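Local coordinates for protein enoyl-CoA hydratase/carnithine racemase (Thermus thermophilus JL-18, PDB 6SL9) that probably acts as a crotonase-family isomerase in phenylacetic acid catabolism, forming oxepin-CoA in bacterial primary and secondary metabolism, at residues K24-T29 with T55-A60; L98-N103 with S112-G117. All coordinates share one frame; numbering follows the deposited sequence. Where two conformers were deposited one is given.

How the contacts relate
Contacts 1 and 2 follow one another along the chain, the first closing before the second opens, and their centres lie about 13 Å apart. They share the mixed sheet of the crotonase fold, in which strands 51-56 and 98-102 are parallel neighbours. Contact 1 sits at the end of strand 51-56 and in the loop after it, where two loops meet, whereas contact 2 lies near the centre of the chain, between strand 98-102 and helix 109-115. They also touch directly: T55 OG1 to A101 O and N103 ND2 to A60 O are probable hydrogen bonds, and I28 packs on L113. The loops of contact 1 are thereby tied to the buried core to which contact 2 belongs.

Contact 1 of 2, residues K24-T29 with T55-A60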
loop_
_atom_site.group_PDB
_atom_site.type_symbol
_atom_site.label_atom_id
_atom_site.label_comp_id
_atom_site.label_asym_id
_atom_site.label_seq_id
_atom_site.Cartn_x
_atom_site.Cartn_y
_atom_site.Cartn_z
ATOM N N LYS A 24 -10.192 15.085 30.703
ATOM C CA LYS A 24 -11.079 14.745 29.562
ATOM C C LYS A 24 -10.330 13.859 28.551
ATOM O O LYS A 24 -10.691 13.893 27.368
ATOM C CB LYS A 24 -11.601 16.049 28.942
ATOM C CG LYS A 24 -12.595 16.837 29.782
ATOM C CD LYS A 24 -14.009 16.242 29.710
ATOM C CE LYS A 24 -14.865 16.399 30.959
ATOM N NZ LYS A 24 -14.622 17.679 31.658
ATOM N N LEU A 25 -9.317 13.121 29.005
ATOM C CA LEU A 25 -8.588 12.173 28.127
ATOM C C LEU A 25 -8.027 12.907 26.915
ATOM O O LEU A 25 -7.937 12.359 25.816
ATOM C CB LEU A 25 -9.486 11.007 27.743
ATOM C CG LEU A 25 -10.096 10.249 28.907
ATOM C CD1 LEU A 25 -11.003 9.145 28.356
ATOM C CD2 LEU A 25 -9.037 9.713 29.895
ATOM N N ASN A 26 -7.545 14.117 27.137
ATOM C CA ASN A 26 -6.929 14.934 26.070
ATOM C C ASN A 26 -7.838 15.048 24.863
ATOM O O ASN A 26 -7.353 15.057 23.700
ATOM C CB ASN A 26 -5.521 14.444 25.748
ATOM C CG ASN A 26 -4.676 14.339 26.997
ATOM O OD1 ASN A 26 -4.763 15.189 27.886
ATOM N ND2 ASN A 26 -3.834 13.320 27.050
ATOM N N ALA A 27 -9.109 15.230 25.122
ATOM C CA ALA A 27 -10.096 15.357 24.050
ATOM C C ALA A 27 -9.772 16.592 23.224
ATOM O O ALA A 27 -9.404 17.634 23.769
ATOM C CB ALA A 27 -11.455 15.366 24.643
ATOM N N ILE A 28 -9.967 16.450 21.920
ATOM C CA ILE A 28 -9.602 17.497 20.937
ATOM C C ILE A 28 -10.702 18.559 20.822
ATOM O O ILE A 28 -11.879 18.229 20.674
ATOM C CB ILE A 28 -9.248 16.839 19.599
ATOM C CG1 ILE A 28 -7.943 16.045 19.735
ATOM C CG2 ILE A 28 -9.203 17.871 18.478
ATOM C CD1 ILE A 28 -7.712 15.055 18.623
ATOM N N THR A 29 -10.295 19.819 20.840
ATOM C CA THR A 29 -11.161 20.974 20.554
ATOM C C THR A 29 -10.441 21.900 19.590
ATOM O O THR A 29 -9.214 21.826 19.437
ATOM C CB THR A 29 -11.520 21.748 21.813
ATOM O OG1 THR A 29 -10.305 22.278 22.355
ATOM C CG2 THR A 29 -12.324 20.918 22.752
ATOM N N THR A 55 3.291 13.660 22.810
ATOM C CA THR A 55 2.719 12.662 23.727
ATOM C C THR A 55 1.497 13.253 24.426
ATOM O O THR A 55 1.175 14.417 24.209
ATOM C CB THR A 55 3.803 12.171 24.683
ATOM O OG1 THR A 55 3.368 10.924 25.246
ATOM C CG2 THR A 55 4.148 13.154 25.779
ATOM N N GLY A 56 0.853 12.450 25.267
ATOM C CA GLY A 56 -0.299 12.903 26.052
ATOM C C GLY A 56 -0.012 12.865 27.540
ATOM O O GLY A 56 0.756 12.041 28.036
ATOM N N ALA A 57 -0.716 13.710 28.264
ATOM C CA ALA A 57 -0.714 13.691 29.734
ATOM C C ALA A 57 -1.750 12.715 30.258
ATOM O O ALA A 57 -2.791 12.591 29.685
ATOM C CB ALA A 57 -1.019 15.059 30.281
ATOM N N GLY A 58 -1.477 12.154 31.416
ATOM C CA GLY A 58 -2.488 11.321 32.064
ATOM C C GLY A 58 -2.606 9.951 31.432
ATOM O O GLY A 58 -1.634 9.446 30.802
ATOM N N ARG A 59 -3.781 9.356 31.523
ATOM C CA ARG A 59 -3.877 7.948 31.136
ATOM C C ARG A 59 -4.048 7.783 29.628
ATOM O O ARG A 59 -3.830 6.677 29.137
ATOM C CB ARG A 59 -4.981 7.227 31.901
ATOM C CG ARG A 59 -6.408 7.382 31.391
ATOM C CD ARG A 59 -7.390 6.570 32.229
ATOM N NE ARG A 59 -8.791 6.763 31.864
ATOM C CZ ARG A 59 -9.398 6.133 30.851
ATOM N NH1 ARG A 59 -8.728 5.246 30.125
ATOM N NH2 ARG A 59 -10.666 6.404 30.566
ATOM N N ALA A 60 -4.514 8.809 28.904
ATOM C CA ALA A 60 -4.744 8.746 27.455
ATOM C C ALA A 60 -3.671 9.475 26.675
ATOM O O ALA A 60 -3.082 10.444 27.147
ATOM C CB ALA A 60 -6.067 9.355 27.144
#
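Two loops at the C-terminal end of strand 51-56, one leading into helix 30-45 and the other leaving the strand, meet through L25 and N26 on the first and A57, R59 and A60 on the second. The N26 amide makes the polar link. Its ND2 donates to A57 O at 2.9 Å, with an N-H...O angle of 153°; the bond arrives on a lone pair in the carbonyl plane, while A57 O lies slightly out of the amide plane. The same ND2 also bonds to F61 O, and OD1 accepts from R21 N, so partners at both ends of the amide fix its rotation. CG of N26 stands anti to the carbonyl carbon (chi1 -52°), which directs the amide toward the A57 carbonyl of the facing loop. With an alanine here, the A57 carbonyl would probably lose this bond to the facing loop, and F61 O and R21 N the ones they share with the amide. Beside the amide, L25 CB rests on A60 CB at 3.8 Å. Farther out, the leucine fork meets R59: CD2 lies 3.3 Å above one face of the guanidinium, offset toward its rim, and CD1 approaches R59 NH2 at 3.5 Å. R59 also touches a crystal neighbour, so its pose may owe something to the lattice. L25 and N26 both have positive phi, which bends the loop tightly before it enters helix 30-45. Such bracing of the loop after strand 51-56 is consistent with the crotonase fold, where the segment that follows this strand typically helps to form the oxyanion hole.

Contact 2 of 2, residues L98-N103 with S112-G117; sequences LVVAVN and SLALWG
V100 lays both of its methyl groups against A114 of helix 109-115 and G117 just beyond it. CG2 presses on G117 CA at 3.5 Å and also meets A114 O at 3.6 Å, while CG1 lies beside CA and CB of A114. The valine has CG1 anti to the backbone N (chi1 166°), which leaves CG2 anti to the carbonyl carbon and turned to the glycine. The fit depends on G117 having no side chain: a CB modelled there would fall only 2.7 Å from V100 CG2, a clash. Two residues further along the strand, V102 CG2 reaches the A114 methyl at 3.9 Å, so this small side chain sits against two valines of the strand. At the other end L98 takes part through CD2, which touches W116 O and G117 CA, both at 3.9 Å. Its carbonyl oxygen lies near G117 C. L98, V100 and V102 thus line one face of strand 98-102, and helix 109-115 lies over that face before the chain returns to strand 119-123, the parallel neighbour, in a beta-alpha-beta crossover. The indole of W116 leads away from the strand, to V88 and S92 of helix 77-93, and it also packs on L220 of the second subunit. A114 O, which V100 touches from the strand side, accepts a bond from G117 N at 3.2 Å; this polar atom therefore has a partner within its own turn. No hydrogen bond joins the two segments: the contact is buried and made by van der Waals packing of aliphatic side chains on backbone and methyl groups, and its fit probably rests on shape, with valine methyls set against an alanine and a glycine.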
loop_
_atom_site.group_PDB
_atom_site.type_symbol
_atom_site.label_atom_id
_atom_site.label_comp_id
_atom_site.label_asym_id
_atom_site.label_seq_id
_atom_site.Cartn_x
_atom_site.Cartn_y
_atom_site.Cartn_z
ATOM N N LEU A 98 9.291 14.093 13.480
ATOM C CA LEU A 98 8.331 14.004 14.601
ATOM C C LEU A 98 8.292 12.581 15.119
ATOM O O LEU A 98 7.986 11.638 14.391
ATOM C CB LEU A 98 6.944 14.448 14.122
ATOM C CG LEU A 98 5.797 14.296 15.124
ATOM C CD1 LEU A 98 6.014 15.200 16.312
ATOM C CD2 LEU A 98 4.448 14.571 14.481
ATOM N N VAL A 99 8.544 12.453 16.395
ATOM C CA VAL A 99 8.357 11.184 17.113
ATOM C C VAL A 99 7.057 11.318 17.880
ATOM O O VAL A 99 6.808 12.350 18.506
ATOM C CB VAL A 99 9.527 10.919 18.078
ATOM C CG1 VAL A 99 9.307 9.680 18.896
ATOM C CG2 VAL A 99 10.852 10.820 17.342
ATOM N N VAL A 100 6.223 10.256 17.868
ATOM C CA VAL A 100 4.999 10.217 18.722
ATOM C C VAL A 100 5.182 9.119 19.756
ATOM O O VAL A 100 5.583 8.009 19.367
ATOM C CB VAL A 100 3.756 10.018 17.853
ATOM C CG1 VAL A 100 2.552 9.623 18.698
ATOM C CG2 VAL A 100 3.455 11.269 17.082
ATOM N N ALA A 101 4.843 9.406 20.997
ATOM C CA ALA A 101 4.871 8.447 22.117
ATOM C C ALA A 101 3.429 8.267 22.582
ATOM O O ALA A 101 2.856 9.139 23.243
ATOM C CB ALA A 101 5.758 8.941 23.204
ATOM N N VAL A 102 2.828 7.133 22.204
ATOM C CA VAL A 102 1.417 6.828 22.512
ATOM C C VAL A 102 1.335 6.178 23.904
ATOM O O VAL A 102 1.645 5.005 24.063
ATOM C CB VAL A 102 0.734 5.995 21.435
ATOM C CG1 VAL A 102 -0.741 5.859 21.731
ATOM C CG2 VAL A 102 0.907 6.608 20.048
ATOM N N ASN A 103 0.997 6.992 24.903
ATOM C CA ASN A 103 1.023 6.611 26.318
ATOM C C ASN A 103 -0.241 5.933 26.789
ATOM O O ASN A 103 -0.237 5.348 27.877
ATOM C CB ASN A 103 1.318 7.839 27.172
ATOM C CG ASN A 103 0.291 8.920 26.950
ATOM O OD1 ASN A 103 0.228 9.500 25.858
ATOM N ND2 ASN A 103 -0.565 9.133 27.954
ATOM N N SER A 112 -5.852 9.517 14.644
ATOM C CA SER A 112 -5.356 10.278 13.485
ATOM C C SER A 112 -4.077 11.024 13.824
ATOM O O SER A 112 -3.068 10.903 13.096
ATOM C CB SER A 112 -6.414 11.251 12.956
ATOM O OG SER A 112 -7.685 10.624 12.739
ATOM N N LEU A 113 -4.089 11.777 14.930
ATOM C CA LEU A 113 -2.940 12.620 15.297
ATOM C C LEU A 113 -1.722 11.742 15.576
ATOM O O LEU A 113 -0.618 12.023 15.152
ATOM C CB LEU A 113 -3.316 13.508 16.508
ATOM C CG LEU A 113 -4.266 14.680 16.216
ATOM C CD1 LEU A 113 -4.533 15.499 17.478
ATOM C CD2 LEU A 113 -3.719 15.653 15.172
ATOM N N ALA A 114 -1.917 10.620 16.305
ATOM C CA ALA A 114 -0.789 9.754 16.683
ATOM C C ALA A 114 -0.117 9.230 15.412
ATOM O O ALA A 114 1.123 9.089 15.351
ATOM C CB ALA A 114 -1.288 8.612 17.520
ATOM N N LEU A 115 -0.892 8.934 14.388
ATOM C CA LEU A 115 -0.367 8.257 13.187
ATOM C C LEU A 115 0.393 9.213 12.289
ATOM O O LEU A 115 1.086 8.759 11.388
ATOM C CB LEU A 115 -1.474 7.536 12.430
ATOM C CG LEU A 115 -2.120 6.361 13.184
ATOM C CD1 LEU A 115 -3.137 5.678 12.336
ATOM C CD2 LEU A 115 -1.108 5.361 13.747
ATOM N N TRP A 116 0.362 10.511 12.567
ATOM C CA TRP A 116 1.190 11.489 11.834
ATOM C C TRP A 116 2.639 11.488 12.291
ATOM O O TRP A 116 3.452 12.090 11.616
ATOM C CB TRP A 116 0.595 12.902 11.902
ATOM C CG TRP A 116 -0.561 13.090 10.974
ATOM C CD1 TRP A 116 -1.898 13.119 11.265
ATOM C CD2 TRP A 116 -0.445 13.071 9.551
ATOM N NE1 TRP A 116 -2.606 13.159 10.099
ATOM C CE2 TRP A 116 -1.749 13.125 9.031
ATOM C CE3 TRP A 116 0.645 13.013 8.678
ATOM C CZ2 TRP A 116 -1.987 13.091 7.657
ATOM C CZ3 TRP A 116 0.406 12.987 7.315
ATOM C CH2 TRP A 116 -0.892 13.022 6.829
ATOM N N GLY A 117 2.978 10.811 13.400
ATOM C CA GLY A 117 4.393 10.719 13.729
ATOM C C GLY A 117 5.167 10.059 12.611
ATOM O O GLY A 117 4.666 9.121 12.002
#